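PDB 3EO8: BluB-like flavoprotein from Clostridium difficile 630, which binds flavin mononucleotide as a dimeric member of the nitroreductase family and probably acts as an oxidoreductase. Local coordinates for residues Y117-L121 against I122-K126; E127-D130 against K131-I134. One frame throughout, in Å; residues are numbered along the deposited sequence.

Contact 1 (Y117-L121 against I122-K126); sequences YELEL and IDAPK
Leu119 and Ala124 meet across a Schellman motif that ends helix 116-121. The amide N of Ala124 turns back to the carbonyl O of Leu119 at 3.0 Å in a nearly straight bond (167°), and Asp123 N bonds to Glu120 O at 3.1 Å. A weak third bond, from Ile122 N, also goes to Leu119 O. Asp123 is the C-prime residue and takes the positive phi (53°) that reverses the chain, a left-handed backbone shape most easily taken by glycine and asparagine, less readily by aspartate, and poorly by beta-branched residues.

Beside these bonds lies an apolar patch. The methyl CB of Ala124 packs 3.7 Å from Leu119 CB and about as close to Leu119 CD2; so small a side chain fits snugly under the last turn. Ile122 holds CG1 between its own N and carbonyl carbon (chi1 61°), which lays CG1 over Leu119 O at 3.3 Å and carries CD1 to 4.2 Å from Leu119 CD2. On the second subunit, Val78 packs on Leu121 and Glu74 on Ile122.

The Asp123 carboxylate stands outside the turn, where one water joins OD1 to Glu120 O and another joins OD2 to Leu121 O. Carbonyls at the helix end are thus served by turn amides and by water, while an anion near this negative dipole end is probably made tolerable by its hydration.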
loop_
_atom_site.group_PDB
_atom_site.type_symbol
_atom_site.label_atom_id
_atom_site.label_comp_id
_atom_site.label_asym_id
_atom_site.label_seq_id
_atom_site.Cartn_x
_atom_site.Cartn_y
_atom_site.Cartn_z
ATOM N N TYR A 117 -20.220 -3.616 2.532
ATOM C CA TYR A 117 -21.560 -4.004 2.102
ATOM C C TYR A 117 -22.451 -4.459 3.268
ATOM O O TYR A 117 -23.660 -4.275 3.258
ATOM C CB TYR A 117 -21.460 -5.047 0.993
ATOM C CG TYR A 117 -20.828 -4.461 -0.255
ATOM C CD1 TYR A 117 -21.500 -3.517 -1.020
ATOM C CD2 TYR A 117 -19.553 -4.844 -0.664
ATOM C CE1 TYR A 117 -20.912 -2.966 -2.169
ATOM C CE2 TYR A 117 -18.958 -4.293 -1.803
ATOM C CZ TYR A 117 -19.648 -3.359 -2.539
ATOM O OH TYR A 117 -19.068 -2.831 -3.676
ATOM N N GLU A 118 -21.832 -5.058 4.272
ATOM C CA GLU A 118 -22.534 -5.475 5.477
ATOM C C GLU A 118 -23.111 -4.260 6.212
ATOM O O GLU A 118 -24.269 -4.262 6.596
ATOM C CB GLU A 118 -21.585 -6.273 6.360
ATOM C CG GLU A 118 -21.109 -7.605 5.713
ATOM C CD GLU A 118 -19.869 -7.516 4.828
ATOM O OE1 GLU A 118 -19.296 -6.427 4.655
ATOM O OE2 GLU A 118 -19.436 -8.588 4.322
ATOM N N LEU A 119 -22.310 -3.204 6.373
ATOM C CA LEU A 119 -22.770 -1.998 7.035
ATOM C C LEU A 119 -23.789 -1.229 6.206
ATOM O O LEU A 119 -24.755 -0.718 6.758
ATOM C CB LEU A 119 -21.591 -1.106 7.415
ATOM C CG LEU A 119 -20.749 -1.626 8.582
ATOM C CD1 LEU A 119 -19.493 -0.797 8.712
ATOM C CD2 LEU A 119 -21.547 -1.603 9.874
ATOM N N GLU A 120 -23.584 -1.164 4.889
ATOM C CA GLU A 120 -24.569 -0.583 3.962
ATOM C C GLU A 120 -25.900 -1.302 4.039
ATOM O O GLU A 120 -26.955 -0.673 3.973
ATOM C CB GLU A 120 -24.103 -0.696 2.505
ATOM C CG GLU A 120 -22.834 0.015 2.173
ATOM C CD GLU A 120 -23.044 1.143 1.200
ATOM O OE1 GLU A 120 -23.556 0.851 0.073
ATOM O OE2 GLU A 120 -22.674 2.301 1.561
ATOM N N LEU A 121 -25.863 -2.622 4.176
ATOM C CA LEU A 121 -27.080 -3.408 4.178
ATOM C C LEU A 121 -27.992 -2.962 5.305
ATOM O O LEU A 121 -29.193 -2.958 5.149
ATOM C CB LEU A 121 -26.772 -4.904 4.360
ATOM C CG LEU A 121 -27.977 -5.863 4.280
ATOM C CD1 LEU A 121 -28.621 -5.799 2.896
ATOM C CD2 LEU A 121 -27.552 -7.285 4.636
ATOM N N ILE A 122 -27.388 -2.600 6.434
ATOM C CA ILE A 122 -28.109 -2.252 7.668
ATOM C C ILE A 122 -28.193 -0.745 7.873
ATOM O O ILE A 122 -28.528 -0.286 8.967
ATOM C CB ILE A 122 -27.475 -2.949 8.936
ATOM C CG1 ILE A 122 -26.023 -2.533 9.189
ATOM C CG2 ILE A 122 -27.513 -4.456 8.784
ATOM C CD1 ILE A 122 -25.483 -3.062 10.510
ATOM N N ASP A 123 -27.932 0.011 6.809
ATOM C CA ASP A 123 -28.016 1.470 6.818
ATOM C C ASP A 123 -27.207 2.082 7.941
ATOM O O ASP A 123 -27.685 2.954 8.656
ATOM C CB ASP A 123 -29.484 1.930 6.881
ATOM C CG ASP A 123 -30.281 1.483 5.674
ATOM O OD1 ASP A 123 -29.745 1.540 4.547
ATOM O OD2 ASP A 123 -31.450 1.070 5.842
ATOM N N ALA A 124 -25.985 1.602 8.115
ATOM C CA ALA A 124 -25.070 2.166 9.106
ATOM C C ALA A 124 -24.736 3.585 8.694
ATOM O O ALA A 124 -24.718 3.886 7.494
ATOM C CB ALA A 124 -23.771 1.338 9.185
ATOM N N PRO A 125 -24.463 4.462 9.672
ATOM C CA PRO A 125 -24.080 5.842 9.341
ATOM C C PRO A 125 -22.896 5.907 8.418
ATOM O O PRO A 125 -21.948 5.135 8.576
ATOM C CB PRO A 125 -23.707 6.454 10.691
ATOM C CG PRO A 125 -24.337 5.590 11.698
ATOM C CD PRO A 125 -24.488 4.225 11.124
ATOM N N LYS A 126 -22.944 6.831 7.466
ATOM C CA LYS A 126 -21.848 7.021 6.520
ATOM C C LYS A 126 -20.520 7.240 7.252
ATOM O O LYS A 126 -19.470 6.768 6.801
ATOM C CB LYS A 126 -22.170 8.207 5.606
ATOM C CG LYS A 126 -21.073 8.566 4.624
HETATM O O HOH W 1 -27.429 2.009 3.173
HETATM O O HOH W 2 -31.622 -1.738 6.181
#

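Contact 2 (E127-D130 against K131-I134); sequences ETID and KLFI
The aliphatic chain of Lys131 lies along the last turns of helix 126-133, its CG 3.3 Å from Glu127 O. Here the helix tightens towards 3-10 geometry: Lys131 N, Leu132 N and Phe133 N bond to the carbonyls three residues back, those of Thr128, Ile129 and Asp130. The last of these is the shortest, 2.9 Å from Phe133 N to Asp130 O.

Lysine suits the exposed flank, for its chain, extended beyond CG, covers backbone with methylenes while the side chain, at the exposed surface, comes about 4 Å at its nearest from a bound acetate, probably from the crystallisation liquor. Leu132 and Ile129 instead share the buried side, loosely against each other (Ile129 CG2 to Leu132 CD1, 4.5 Å). Ile129 is covered by Tyr116 and Leu119 of helix 116-121, whereas Leu132 also packs on Pro113 and on Tyr168 of the second subunit.

Phe133 sets CG anti to its carbonyl carbon (chi1 -69°), which swings the ring back along the preceding turn and against the loop at Asn112 and Pro113. Asp130 O lies near the ring plane, at its edge, 4.0 Å from CD2; Ile129 O approaches that same CD2 obliquely, at 3.7 Å.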
loop_
_atom_site.group_PDB
_atom_site.type_symbol
_atom_site.label_atom_id
_atom_site.label_comp_id
_atom_site.label_asym_id
_atom_site.label_seq_id
_atom_site.Cartn_x
_atom_site.Cartn_y
_atom_site.Cartn_z
ATOM N N GLU A 127 -20.570 7.935 8.383
ATOM C CA GLU A 127 -19.362 8.195 9.181
ATOM C C GLU A 127 -18.723 6.900 9.718
ATOM O O GLU A 127 -17.512 6.816 9.841
ATOM C CB GLU A 127 -19.643 9.135 10.357
ATOM C CG GLU A 127 -20.530 10.330 10.022
ATOM C CD GLU A 127 -22.013 10.028 10.222
ATOM O OE1 GLU A 127 -22.494 10.113 11.389
ATOM O OE2 GLU A 127 -22.688 9.724 9.210
ATOM N N THR A 128 -19.541 5.890 10.016
ATOM C CA THR A 128 -19.034 4.576 10.417
ATOM C C THR A 128 -18.376 3.843 9.248
ATOM O O THR A 128 -17.262 3.307 9.363
ATOM C CB THR A 128 -20.167 3.725 11.042
ATOM O OG1 THR A 128 -20.685 4.424 12.172
ATOM C CG2 THR A 128 -19.668 2.383 11.495
ATOM N N ILE A 129 -19.046 3.846 8.102
ATOM C CA ILE A 129 -18.503 3.158 6.936
ATOM C C ILE A 129 -17.191 3.827 6.476
ATOM O O ILE A 129 -16.221 3.156 6.045
ATOM C CB ILE A 129 -19.530 3.093 5.781
ATOM C CG1 ILE A 129 -20.801 2.350 6.238
ATOM C CG2 ILE A 129 -18.917 2.364 4.576
ATOM C CD1 ILE A 129 -21.952 2.420 5.239
ATOM N N ASP A 130 -17.143 5.151 6.571
ATOM C CA ASP A 130 -15.943 5.895 6.178
ATOM C C ASP A 130 -14.692 5.428 6.923
ATOM O O ASP A 130 -13.581 5.469 6.373
ATOM C CB ASP A 130 -16.118 7.389 6.429
ATOM C CG ASP A 130 -17.010 8.055 5.406
ATOM O OD1 ASP A 130 -17.281 7.460 4.330
ATOM O OD2 ASP A 130 -17.461 9.190 5.709
ATOM N N LYS A 131 -14.872 4.988 8.168
ATOM C CA LYS A 131 -13.743 4.531 8.987
ATOM C C LYS A 131 -12.999 3.347 8.383
ATOM O O LYS A 131 -11.795 3.209 8.604
ATOM C CB LYS A 131 -14.197 4.181 10.392
ATOM C CG LYS A 131 -14.791 5.402 11.133
ATOM C CD LYS A 131 -15.222 5.095 12.548
ATOM C CE LYS A 131 -15.825 6.340 13.194
ATOM N NZ LYS A 131 -16.364 6.036 14.560
ATOM N N LEU A 132 -13.675 2.508 7.592
ATOM C CA LEU A 132 -12.961 1.419 6.898
ATOM C C LEU A 132 -11.896 1.963 5.956
ATOM O O LEU A 132 -10.877 1.304 5.705
ATOM C CB LEU A 132 -13.940 0.500 6.133
ATOM C CG LEU A 132 -15.060 -0.121 7.001
ATOM C CD1 LEU A 132 -16.157 -0.760 6.159
ATOM C CD2 LEU A 132 -14.435 -1.115 8.005
ATOM N N PHE A 133 -12.130 3.167 5.416
ATOM C CA PHE A 133 -11.262 3.696 4.389
ATOM C C PHE A 133 -10.059 4.492 4.901
ATOM O O PHE A 133 -9.134 4.745 4.119
ATOM C CB PHE A 133 -12.059 4.526 3.396
ATOM C CG PHE A 133 -12.987 3.714 2.545
ATOM C CD1 PHE A 133 -12.525 3.091 1.408
ATOM C CD2 PHE A 133 -14.343 3.614 2.861
ATOM C CE1 PHE A 133 -13.361 2.347 0.616
ATOM C CE2 PHE A 133 -15.198 2.863 2.061
ATOM C CZ PHE A 133 -14.687 2.228 0.935
ATOM N N ILE A 134 -10.030 4.844 6.191
ATOM C CA ILE A 134 -8.838 5.509 6.753
ATOM C C ILE A 134 -7.594 4.597 6.665
ATOM O O ILE A 134 -6.474 5.074 6.747
ATOM C CB ILE A 134 -9.049 6.057 8.197
ATOM C CG1 ILE A 134 -9.162 4.942 9.237
ATOM C CG2 ILE A 134 -10.229 6.986 8.264
ATOM C CD1 ILE A 134 -9.087 5.501 10.692
#

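Overall arrangement
From the N terminus, the chain passes through strand 102-108 and a loop into helix 116-121. Contact 1 closes first, in the tight turn where that helix ends, and Pro125 then occupies the N-cap position of helix 126-133. Contact 2 follows in series within this second helix, before helix 137-155 begins; the two neither nest nor cross. Their centres are 11 Å apart, yet they touch through a small apolar seam between the helices, where Leu119 CB lies 3.7 Å from Ile129 CG1, making the pair a helical hairpin. It projects from the body of the chain, and both contacts pack on the second subunit, so the excursion contributes to the dimer interface.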